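Local atomic coordinates of Two-component system sensor histidine kinase (Bacteroides thetaiotaomicron, PDB entry 3OTT), a protein that probably senses saccharides outside the cell and passes the signal through a histidine kinase to transcription, this chain being its extracellular propeller and beta-sandwich part. Residues F55-E59 against N60-R64; Y124-L128 against Q129-L133; V444-H447 against K448-S452; I665-K668 against Y669-N673; Y693-E696 against G697-K700. All coordinates share one frame; numbering follows the deposited sequence. Where two conformers were deposited one is given.

All five contacts are local turns or caps, joining residues close in sequence, yet they sit in three parts of the fold. Interactions 1 and 2 belong to the first propeller, their centres about 26 Å apart; interaction 3 lies in the second propeller, and interactions 4 and 5 reach the same sheet of the C-terminal sandwich, centres about 17 Å apart. Interactions 1, 3 and 4 are partly buried, whereas 2 and 5 are surface contacts. In every one a side-chain oxygen accepts from at least one backbone N-H: asparagine amides in 55-64, glutamine amides in 124-133 and 665-673, aspartate carboxylates in 444-452 and 693-700. Of the five, interaction 2 alone meets the second subunit.

Interaction 1 (F55-E59 against N60-R64); sequences FTYGE and NNNTR
Two asparagine torsions shape this loop: in Asn-61, CG stands between the backbone N and the carbonyl carbon (chi1 50°), which turns its amide back to Thr-56, while in Asn-62, CG swings away from the backbone N (chi1 -176°) and reaches Gly-58. Asn-61 OD1 accepts from Thr-56 N at 2.9 Å, the donor tilted from the carbonyl plane. At the other end of the same amide, ND2 gives a hydrogen to Glu-59 OE1, also at 2.9 Å, meeting that oxygen nearly head-on. Asn-62 OD1 takes Gly-58 N at 3.0 Å, and its ND2, hydrogen-bonded to Lys-41 O, lies 3.5 Å from Phe-55 CE1 with amide and ring planes almost parallel. The backbone folds as a type II turn, Thr-56 to Glu-59, followed by a type I turn, Glu-59 to Asn-62, which Asn-62 N closes on Glu-59 O. This is the loop leading from strand 51-53 of one propeller blade to strand 67-71 of the next; Thr-56 OG1 also bonds Arg-651. The two amides thus use both their oxygens and nitrogens, and the N-H groups of Thr-56 and Gly-58 are satisfied by side-chain oxygens where no strand partner serves them.

Interaction 2 (Y124-L128 against Q129-L133); sequences YTYQL and QSRKL
Gln-127 is hydrogen-bonded to Lys-132 in the tight hairpin between strands 122-127 and 133-136, the third and fourth strands of a propeller blade. In this backbone group, Gln-127 N gives its hydrogen to Lys-132 O at 3.1 Å, and Arg-131 N makes a weak bond to Gln-127 O. Tyr-126 and Leu-133 form an antiparallel non-hydrogen-bonded pair, supported by a CA-H...O contact from Leu-133 CA to Thr-125 O (3.2 Å). Arg-131, with left-handed backbone angles, lets the chain turn back.

The side-chain polar contacts centre on Gln-127 OE1. Its chain leaves with CG opposite the backbone N and then bends at chi2 (-63°), curling the amide back to the N-H groups of the turn. There Ser-130 N meets OE1 almost along the C=O axis at 2.9 Å, and Gln-129 N adds a weak bond at 3.0 Å.

Apolar packing is lighter. Leu-133 CD1 lies 4.0 Å from Tyr-124 CB and 4.2 Å from Tyr-126 CD1.

Polar atoms also gather round the Tyr-126 ring: at its edge Arg-131 O comes within 3.4 Å of CE1, while Tyr-126 OH sits beside Arg-131 CG and bonds Thr-99.

The turn also faces the second subunit: Gln-127 NE2 bonds Tyr-327, Gln-129 OE1 bonds Arg-374 and Arg-131 NH1 bonds Tyr-422, all of that subunit. One amide therefore does two jobs, its oxygen holding the turn's N-H groups and its nitrogen reaching across the dimer interface.

Interaction 3 (V444-H447 against K448-S452); sequences VDKH and KLMQS
Asp-445 and Lys-448 meet where strand 441-445 runs directly into the short helix 446-451 of the second propeller. With CG set opposite its own N (chi1 -176°), the aspartate carries OD1 over the first helical turn, and Lys-448 N points straight at it, 3.1 Å away at 176°: a classic N-cap. The hydrogen arrives on the anti side of the carboxylate, somewhat out of its plane. Routine helical bonds follow, Leu-449 N to Asp-445 O and Met-450 N to Lys-446 O.

Leu-449 packs its CB on Val-444 CG1 at 3.7 Å, and both side chains rest on Ile-409 of strand 403-410. Met-450 sets CG opposite its carbonyl carbon (chi1 -77°) and continues extended to SD, which lies at the edge of the His-447 ring, 5.5 Å from its centroid, a sulfur-aromatic contact. The polar ends turn elsewhere: Lys-446 NZ forms salt bridges with Asp-381, Glu-383 and Glu-426, and His-447 NE2 bonds Glu-383. The capping carboxylate fills the place of a missing helical carbonyl, and its negative charge at the N-terminal end would probably be favoured by the helix dipole.

Interaction 4 (I665-K668 against Y669-N673); sequences IKLK and YDQNN
Gln-671 N gives its hydrogen to Lys-668 O at 3.0 Å, closing a type I beta turn. The same two residues are tied a second time by the glutamine's side chain. Its CG lies opposite the carbonyl carbon (chi1 -64°) and the chain then runs extended, returning OE1 to Lys-668 N at 3.1 Å. That bond is nearly straight, 166° at the hydrogen, and lies in the carbonyl plane, on a lone pair of OE1. The turn ends strand 664-667, an outermost strand of one sheet of the C-terminal beta-sandwich, and sends the chain across to strand 674-679 in the other sheet. Leu-667, at right angles to the glutamine, touches Gln-671 O with CD1 at 3.7 Å. The other half of the amide, NE2, bonds Asp-655, whose OD2 also pairs with Lys-668 NZ in a salt bridge. With an alanine in place of Gln-671, Lys-668 N would probably be left without this acceptor and Asp-655 with one donor fewer. Next in the turn, Asp-670 CB sits over the centre of the Tyr-669 ring, 3.9 Å above its plane, and Asp-670 OD1 lies 3.6 Å from Lys-668 CB.

Interaction 5 (Y693-E696 against G697-K700); sequences YRLE and GMDK
Leu-695 and Asp-699 lock together at the start of the link from strand 691-696 to strand 703-704, antiparallel neighbours in one sheet of the C-terminal beta-sandwich, within its Y_Y_Y family region. The tight part is an exchange between these two residues. Asp-699 N donates to Leu-695 O at 2.8 Å, while Asp-699 OD2, presenting its anti lone pair, takes Leu-695 N, also at 2.8 Å. Leu-695 O also takes a weak bond from Met-698 N. The aspartate manages this with CG opposite its carbonyl carbon (chi1 -73°), which lays the carboxylate back along the strand; OD2 is gripped again by the hydroxyl of Tyr-714. A leucine in place of Asp-699 would probably leave Leu-695 N and that tyrosine hydroxyl without their shared acceptor. Leu-695 CD2 completes this side, 4.0 Å from Met-698 CB, with Tyr-714 touching both residues. Gly-697, between them, has backbone angles at which a CB would strike Glu-696 O, which explains the glycine at this bend.

The solvent side is looser. The end of Met-698's exposed side chain leads away from the strand. Arg-694, in a cation-pi contact with Trp-702, forms a salt bridge with Glu-696 OE2 whose hydrogen bond from Arg-694 NE is weak, 3.4 Å. At the other carboxylate oxygen, OE1, one water links the two ends of the turn: it accepts from Gly-697 N at 2.8 Å and donates to Asp-699 O at 2.7 Å, with a weak third bond to Glu-696 OE1.

Interaction 1 (F55-E59 against N60-R64)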
# COMPACT_ATOMS: atom_id res chain seq x y z
N PHE B 55 28.93 13.41 20.99
CA PHE B 55 29.39 14.77 21.05
C PHE B 55 30.66 14.78 21.90
O PHE B 55 30.90 13.84 22.65
CB PHE B 55 28.31 15.69 21.65
CG PHE B 55 27.86 15.30 23.03
CD1 PHE B 55 28.57 15.70 24.15
CD2 PHE B 55 26.72 14.57 23.19
CE1 PHE B 55 28.12 15.36 25.45
CE2 PHE B 55 26.26 14.19 24.47
CZ PHE B 55 26.97 14.58 25.59
N THR B 56 31.44 15.85 21.79
CA THR B 56 32.65 16.01 22.60
C THR B 56 32.50 17.26 23.45
O THR B 56 32.04 18.31 22.96
CB THR B 56 33.91 16.05 21.66
OG1 THR B 56 33.96 14.84 20.88
CG2 THR B 56 35.27 16.24 22.42
N TYR B 57 32.88 17.14 24.72
CA TYR B 57 32.85 18.23 25.66
C TYR B 57 33.52 19.50 25.12
O TYR B 57 34.61 19.42 24.57
CB TYR B 57 33.45 17.80 27.00
CG TYR B 57 33.32 18.84 28.10
CD1 TYR B 57 34.39 19.72 28.38
CD2 TYR B 57 32.14 18.96 28.86
CE1 TYR B 57 34.28 20.68 29.38
CE2 TYR B 57 32.02 19.92 29.86
CZ TYR B 57 33.09 20.78 30.12
OH TYR B 57 32.99 21.75 31.11
N GLY B 58 32.84 20.65 25.22
CA GLY B 58 33.39 21.90 24.74
C GLY B 58 33.15 22.22 23.26
O GLY B 58 33.25 23.39 22.83
N GLU B 59 32.87 21.21 22.44
CA GLU B 59 32.64 21.45 21.03
C GLU B 59 31.22 22.00 20.80
O GLU B 59 30.36 21.90 21.67
CB GLU B 59 32.82 20.17 20.24
CG GLU B 59 34.25 19.58 20.25
CD GLU B 59 34.45 18.49 19.19
OE1 GLU B 59 33.48 18.08 18.48
OE2 GLU B 59 35.59 18.02 19.06
N ASN B 60 30.97 22.55 19.62
CA ASN B 60 29.65 23.08 19.31
C ASN B 60 28.55 21.99 19.28
O ASN B 60 27.38 22.34 19.42
CB ASN B 60 29.69 23.84 17.96
CG ASN B 60 29.78 22.89 16.79
OD1 ASN B 60 30.58 21.96 16.80
ND2 ASN B 60 28.91 23.08 15.79
N ASN B 61 28.91 20.70 19.14
CA ASN B 61 27.91 19.58 19.25
C ASN B 61 27.46 19.20 20.67
O ASN B 61 26.53 18.42 20.83
CB ASN B 61 28.41 18.30 18.55
CG ASN B 61 29.80 17.95 18.96
OD1 ASN B 61 30.11 17.81 20.16
ND2 ASN B 61 30.68 17.87 17.98
N ASN B 62 28.17 19.72 21.67
CA ASN B 62 27.89 19.56 23.10
C ASN B 62 26.93 20.69 23.46
O ASN B 62 27.36 21.70 24.00
CB ASN B 62 29.20 19.78 23.85
CG ASN B 62 29.11 19.55 25.38
OD1 ASN B 62 30.02 19.95 26.09
ND2 ASN B 62 28.06 18.85 25.86
N THR B 63 25.65 20.53 23.14
CA THR B 63 24.72 21.63 23.23
C THR B 63 23.34 21.05 23.39
O THR B 63 23.12 19.86 23.15
CB THR B 63 24.83 22.57 21.98
OG1 THR B 63 24.12 23.77 22.20
CG2 THR B 63 24.36 21.90 20.66
N ARG B 64 22.40 21.85 23.84
CA ARG B 64 21.08 21.33 24.11
C ARG B 64 20.31 21.13 22.80
O ARG B 64 20.32 21.99 21.93
CB ARG B 64 20.31 22.24 25.09
CG ARG B 64 18.87 21.81 25.37
CD ARG B 64 18.13 22.74 26.38
NE ARG B 64 17.34 21.96 27.34
CZ ARG B 64 17.34 22.19 28.66
NH1 ARG B 64 18.02 23.21 29.21
NH2 ARG B 64 16.62 21.40 29.43

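Interaction 2 (Y124-L128 against Q129-L133)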
# COMPACT_ATOMS: atom_id res chain seq x y z
N TYR B 124 9.70 29.18 9.56
CA TYR B 124 10.45 29.10 8.31
C TYR B 124 10.11 27.84 7.55
O TYR B 124 9.65 26.84 8.11
CB TYR B 124 12.00 29.15 8.57
CG TYR B 124 12.40 30.33 9.41
CD1 TYR B 124 12.29 30.29 10.80
CD2 TYR B 124 12.88 31.51 8.80
CE1 TYR B 124 12.66 31.40 11.58
CE2 TYR B 124 13.26 32.58 9.56
CZ TYR B 124 13.13 32.53 10.94
OH TYR B 124 13.51 33.60 11.68
N THR B 125 10.39 27.89 6.28
CA THR B 125 10.38 26.73 5.45
C THR B 125 11.78 26.50 4.90
O THR B 125 12.56 27.45 4.65
CB THR B 125 9.27 26.96 4.42
OG1 THR B 125 8.13 26.15 4.76
CG2 THR B 125 9.64 26.76 3.08
N TYR B 126 12.13 25.22 4.74
CA TYR B 126 13.41 24.84 4.15
C TYR B 126 13.22 23.74 3.13
O TYR B 126 12.85 22.63 3.48
CB TYR B 126 14.39 24.39 5.23
CG TYR B 126 15.80 24.15 4.72
CD1 TYR B 126 16.48 25.14 3.97
CD2 TYR B 126 16.47 22.95 4.98
CE1 TYR B 126 17.80 24.95 3.52
CE2 TYR B 126 17.79 22.75 4.53
CZ TYR B 126 18.45 23.74 3.80
OH TYR B 126 19.75 23.53 3.35
N GLN B 127 13.51 24.06 1.88
CA GLN B 127 13.22 23.22 0.78
C GLN B 127 14.48 22.38 0.55
O GLN B 127 15.52 22.91 0.37
CB GLN B 127 12.76 24.07 -0.45
CG GLN B 127 11.79 23.35 -1.44
CD GLN B 127 12.44 22.08 -2.15
OE1 GLN B 127 13.56 22.12 -2.63
NE2 GLN B 127 11.66 21.01 -2.25
N LEU B 128 14.38 21.07 0.63
CA LEU B 128 15.60 20.26 0.81
C LEU B 128 16.38 20.09 -0.46
O LEU B 128 17.58 19.84 -0.40
CB LEU B 128 15.27 18.89 1.40
CG LEU B 128 14.64 18.94 2.81
CD1 LEU B 128 14.12 17.55 3.17
CD2 LEU B 128 15.66 19.43 3.89
N GLN B 129 15.73 20.23 -1.62
CA GLN B 129 16.46 20.17 -2.87
C GLN B 129 17.12 21.50 -3.20
O GLN B 129 18.32 21.57 -3.47
CB GLN B 129 15.56 19.76 -4.03
CG GLN B 129 16.34 19.41 -5.28
CD GLN B 129 16.90 17.94 -5.23
OE1 GLN B 129 16.92 17.29 -4.18
NE2 GLN B 129 17.28 17.42 -6.38
N SER B 130 16.32 22.59 -3.22
CA SER B 130 16.86 23.89 -3.64
C SER B 130 17.68 24.50 -2.49
O SER B 130 18.44 25.41 -2.70
CB SER B 130 15.72 24.83 -4.05
OG SER B 130 14.82 25.05 -2.93
N ARG B 131 17.48 24.01 -1.27
CA ARG B 131 18.07 24.62 -0.08
C ARG B 131 17.56 26.08 0.16
O ARG B 131 18.23 26.91 0.81
CB ARG B 131 19.62 24.44 -0.08
CG ARG B 131 20.08 22.91 -0.08
CD ARG B 131 21.66 22.62 0.09
NE ARG B 131 21.92 21.46 1.00
CZ ARG B 131 22.43 20.24 0.68
NH1 ARG B 131 22.82 19.93 -0.57
NH2 ARG B 131 22.58 19.32 1.65
N LYS B 132 16.36 26.39 -0.33
CA LYS B 132 15.76 27.73 -0.09
C LYS B 132 15.09 27.86 1.29
O LYS B 132 14.31 27.01 1.68
CB LYS B 132 14.76 28.13 -1.18
CG LYS B 132 14.10 29.55 -0.89
CD LYS B 132 13.29 30.20 -2.04
CE LYS B 132 14.18 30.75 -3.21
NZ LYS B 132 15.28 31.77 -2.86
N LEU B 133 15.41 28.92 2.01
CA LEU B 133 14.86 29.22 3.31
C LEU B 133 13.95 30.39 3.13
O LEU B 133 14.35 31.42 2.58
CB LEU B 133 16.00 29.60 4.29
CG LEU B 133 15.58 29.78 5.75
CD1 LEU B 133 15.23 28.43 6.34
CD2 LEU B 133 16.76 30.40 6.52

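Interaction 3 (V444-H447 against K448-S452)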
# COMPACT_ATOMS: atom_id res chain seq x y z
N VAL B 444 -8.80 -40.87 -7.13
CA VAL B 444 -8.11 -40.76 -8.41
C VAL B 444 -6.67 -41.29 -8.34
O VAL B 444 -5.93 -41.06 -7.35
CB VAL B 444 -8.03 -39.27 -8.83
CG1 VAL B 444 -6.99 -39.03 -9.93
CG2 VAL B 444 -9.43 -38.72 -9.29
N ASP B 445 -6.26 -42.00 -9.37
CA ASP B 445 -4.90 -42.47 -9.45
C ASP B 445 -3.92 -41.28 -9.65
O ASP B 445 -3.94 -40.63 -10.68
CB ASP B 445 -4.76 -43.52 -10.54
CG ASP B 445 -3.32 -44.13 -10.59
OD1 ASP B 445 -2.34 -43.38 -10.80
OD2 ASP B 445 -3.19 -45.36 -10.42
N LYS B 446 -3.11 -40.99 -8.64
CA LYS B 446 -2.29 -39.77 -8.65
C LYS B 446 -1.35 -39.65 -9.89
O LYS B 446 -1.41 -38.65 -10.64
CB LYS B 446 -1.49 -39.67 -7.36
CG LYS B 446 -0.92 -38.28 -7.11
CD LYS B 446 -0.14 -38.26 -5.87
CE LYS B 446 1.34 -38.76 -6.13
NZ LYS B 446 2.20 -38.23 -5.03
N HIS B 447 -0.56 -40.69 -10.16
CA HIS B 447 0.36 -40.64 -11.33
C HIS B 447 -0.33 -40.54 -12.67
O HIS B 447 0.11 -39.78 -13.52
CB HIS B 447 1.44 -41.73 -11.31
CG HIS B 447 2.42 -41.52 -10.18
ND1 HIS B 447 3.09 -42.55 -9.56
CD2 HIS B 447 2.81 -40.38 -9.55
CE1 HIS B 447 3.87 -42.06 -8.60
NE2 HIS B 447 3.71 -40.74 -8.58
N LYS B 448 -1.43 -41.27 -12.86
CA LYS B 448 -2.18 -41.12 -14.10
C LYS B 448 -2.78 -39.71 -14.21
O LYS B 448 -2.74 -39.07 -15.25
CB LYS B 448 -3.20 -42.26 -14.27
CG LYS B 448 -2.61 -43.41 -15.02
CD LYS B 448 -3.26 -44.74 -14.74
CE LYS B 448 -4.71 -44.80 -15.22
NZ LYS B 448 -4.97 -46.20 -15.70
N LEU B 449 -3.29 -39.16 -13.12
CA LEU B 449 -3.76 -37.80 -13.26
C LEU B 449 -2.60 -36.87 -13.70
O LEU B 449 -2.75 -36.10 -14.66
CB LEU B 449 -4.40 -37.32 -11.97
CG LEU B 449 -4.84 -35.87 -11.92
CD1 LEU B 449 -6.05 -35.68 -12.83
CD2 LEU B 449 -5.11 -35.47 -10.47
N MET B 450 -1.46 -36.95 -13.00
CA MET B 450 -0.31 -36.08 -13.30
C MET B 450 0.18 -36.20 -14.74
O MET B 450 0.64 -35.20 -15.36
CB MET B 450 0.86 -36.36 -12.34
CG MET B 450 0.64 -35.75 -10.98
SD MET B 450 1.81 -36.18 -9.69
CE MET B 450 3.42 -35.81 -10.40
N GLN B 451 0.05 -37.41 -15.28
CA GLN B 451 0.53 -37.65 -16.63
C GLN B 451 -0.54 -37.42 -17.68
O GLN B 451 -0.24 -37.34 -18.84
CB GLN B 451 1.18 -39.05 -16.77
CG GLN B 451 2.23 -39.36 -15.69
CD GLN B 451 3.55 -38.57 -15.84
OE1 GLN B 451 4.36 -38.85 -16.77
NE2 GLN B 451 3.82 -37.64 -14.90
N SER B 452 -1.79 -37.29 -17.26
CA SER B 452 -2.88 -37.07 -18.23
C SER B 452 -2.76 -35.82 -19.10
O SER B 452 -2.27 -34.77 -18.71
CB SER B 452 -4.26 -37.06 -17.56
OG SER B 452 -5.25 -36.73 -18.53

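Interaction 4 (I665-K668 against Y669-N673)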
# COMPACT_ATOMS: atom_id res chain seq x y z
N ILE B 665 36.95 -4.51 8.41
CA ILE B 665 37.82 -3.52 9.00
C ILE B 665 39.33 -3.83 8.82
O ILE B 665 39.75 -5.01 8.89
CB ILE B 665 37.42 -3.25 10.47
CG1 ILE B 665 37.98 -1.93 10.94
CG2 ILE B 665 37.75 -4.38 11.42
CD1 ILE B 665 37.37 -1.49 12.25
N LYS B 666 40.10 -2.78 8.55
CA LYS B 666 41.56 -2.82 8.44
C LYS B 666 42.23 -2.05 9.57
O LYS B 666 42.01 -0.87 9.66
CB LYS B 666 42.01 -2.24 7.09
CG LYS B 666 42.17 -3.28 5.99
CD LYS B 666 43.01 -2.74 4.82
CE LYS B 666 42.21 -2.94 3.50
NZ LYS B 666 42.78 -2.32 2.23
N LEU B 667 43.02 -2.72 10.41
CA LEU B 667 43.65 -2.11 11.58
C LEU B 667 45.18 -2.21 11.54
O LEU B 667 45.75 -3.17 10.96
CB LEU B 667 43.15 -2.77 12.87
CG LEU B 667 41.62 -2.62 13.13
CD1 LEU B 667 41.17 -3.47 14.26
CD2 LEU B 667 41.20 -1.20 13.39
N LYS B 668 45.84 -1.25 12.18
CA LYS B 668 47.27 -1.35 12.35
C LYS B 668 47.70 -2.44 13.35
O LYS B 668 46.88 -2.93 14.17
CB LYS B 668 47.84 0.03 12.73
CG LYS B 668 47.66 1.08 11.62
CD LYS B 668 47.98 2.46 12.14
CE LYS B 668 47.57 3.55 11.16
NZ LYS B 668 46.82 4.69 11.84
N TYR B 669 49.00 -2.75 13.33
CA TYR B 669 49.60 -3.76 14.18
C TYR B 669 49.37 -3.47 15.66
O TYR B 669 49.13 -4.37 16.43
CB TYR B 669 51.12 -3.93 13.85
CG TYR B 669 52.02 -2.92 14.54
CD1 TYR B 669 52.05 -1.59 14.13
CD2 TYR B 669 52.80 -3.28 15.64
CE1 TYR B 669 52.82 -0.65 14.77
CE2 TYR B 669 53.60 -2.36 16.30
CZ TYR B 669 53.61 -1.04 15.85
OH TYR B 669 54.38 -0.07 16.44
N ASP B 670 49.43 -2.21 16.06
CA ASP B 670 49.23 -1.83 17.48
C ASP B 670 47.79 -1.47 17.87
O ASP B 670 47.52 -1.02 18.99
CB ASP B 670 50.17 -0.70 17.89
CG ASP B 670 50.02 0.54 17.01
OD1 ASP B 670 49.50 0.43 15.87
OD2 ASP B 670 50.47 1.62 17.44
N GLN B 671 46.86 -1.71 16.96
CA GLN B 671 45.44 -1.61 17.25
C GLN B 671 44.94 -3.03 17.35
O GLN B 671 44.05 -3.46 16.61
CB GLN B 671 44.74 -0.82 16.12
CG GLN B 671 45.22 0.63 16.03
CD GLN B 671 44.54 1.46 14.93
OE1 GLN B 671 44.44 1.05 13.79
NE2 GLN B 671 44.12 2.65 15.29
N ASN B 672 45.52 -3.78 18.27
CA ASN B 672 45.25 -5.22 18.30
C ASN B 672 44.61 -5.70 19.61
O ASN B 672 44.55 -6.92 19.87
CB ASN B 672 46.56 -6.02 18.00
CG ASN B 672 47.64 -5.73 19.02
OD1 ASN B 672 47.68 -4.65 19.58
ND2 ASN B 672 48.47 -6.69 19.29
N ASN B 673 44.18 -4.75 20.44
CA ASN B 673 43.45 -5.07 21.66
C ASN B 673 42.06 -4.46 21.50
O ASN B 673 41.87 -3.27 21.64
CB ASN B 673 44.22 -4.58 22.89
CG ASN B 673 45.58 -5.36 23.08
OD1 ASN B 673 45.60 -6.46 23.62
ND2 ASN B 673 46.69 -4.76 22.62

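Interaction 5 (Y693-E696 against G697-K700)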
# COMPACT_ATOMS: atom_id res chain seq x y z
N TYR B 693 29.83 -16.49 20.21
CA TYR B 693 30.75 -15.82 19.30
C TYR B 693 31.99 -16.65 19.12
O TYR B 693 32.35 -17.46 20.00
CB TYR B 693 31.12 -14.42 19.82
CG TYR B 693 31.98 -14.37 21.07
CD1 TYR B 693 31.41 -14.47 22.33
CD2 TYR B 693 33.34 -14.20 20.98
CE1 TYR B 693 32.19 -14.42 23.49
CE2 TYR B 693 34.16 -14.16 22.13
CZ TYR B 693 33.59 -14.27 23.37
OH TYR B 693 34.37 -14.22 24.47
N ARG B 694 32.67 -16.41 18.01
CA ARG B 694 33.96 -17.04 17.75
C ARG B 694 34.76 -16.16 16.80
O ARG B 694 34.17 -15.45 15.96
CB ARG B 694 33.77 -18.44 17.16
CG ARG B 694 33.08 -18.45 15.81
CD ARG B 694 32.52 -19.83 15.51
NE ARG B 694 33.58 -20.79 15.18
CZ ARG B 694 33.50 -22.10 15.41
NH1 ARG B 694 32.41 -22.62 15.98
NH2 ARG B 694 34.50 -22.89 15.09
N LEU B 695 36.08 -16.19 16.92
CA LEU B 695 36.90 -15.45 15.98
C LEU B 695 37.67 -16.41 15.06
O LEU B 695 38.66 -16.99 15.49
CB LEU B 695 37.83 -14.47 16.74
CG LEU B 695 38.75 -13.55 15.91
CD1 LEU B 695 37.90 -12.60 15.10
CD2 LEU B 695 39.79 -12.77 16.73
N GLU B 696 37.23 -16.57 13.82
CA GLU B 696 37.93 -17.40 12.85
C GLU B 696 39.36 -16.93 12.66
O GLU B 696 39.60 -15.75 12.43
CB GLU B 696 37.23 -17.44 11.49
CG GLU B 696 36.03 -18.39 11.42
CD GLU B 696 36.41 -19.86 11.71
OE1 GLU B 696 37.49 -20.34 11.21
OE2 GLU B 696 35.64 -20.51 12.47
N GLY B 697 40.31 -17.86 12.79
CA GLY B 697 41.74 -17.55 12.75
C GLY B 697 42.36 -17.59 14.14
O GLY B 697 43.58 -17.42 14.31
N MET B 698 41.51 -17.83 15.14
CA MET B 698 41.91 -17.75 16.54
C MET B 698 41.20 -18.88 17.23
O MET B 698 41.84 -19.83 17.65
CB MET B 698 41.57 -16.38 17.13
CG MET B 698 41.84 -16.18 18.64
SD MET B 698 43.56 -16.42 19.07
CE MET B 698 44.34 -15.03 18.20
N ASP B 699 39.88 -18.79 17.30
CA ASP B 699 39.04 -19.78 17.98
C ASP B 699 38.76 -21.01 17.16
O ASP B 699 38.58 -20.92 15.94
CB ASP B 699 37.69 -19.18 18.35
CG ASP B 699 37.79 -18.20 19.48
OD1 ASP B 699 38.32 -18.54 20.57
OD2 ASP B 699 37.34 -17.07 19.28
N LYS B 700 38.65 -22.12 17.86
CA LYS B 700 38.30 -23.39 17.26
C LYS B 700 36.84 -23.73 17.57
O LYS B 700 36.26 -24.65 16.97
CB LYS B 700 39.19 -24.51 17.82
CG LYS B 700 40.59 -24.60 17.19
CD LYS B 700 41.28 -25.94 17.60
CE LYS B 700 40.59 -27.17 16.91
NZ LYS B 700 40.99 -28.49 17.52
O HOH W 1 39.77 -20.43 13.61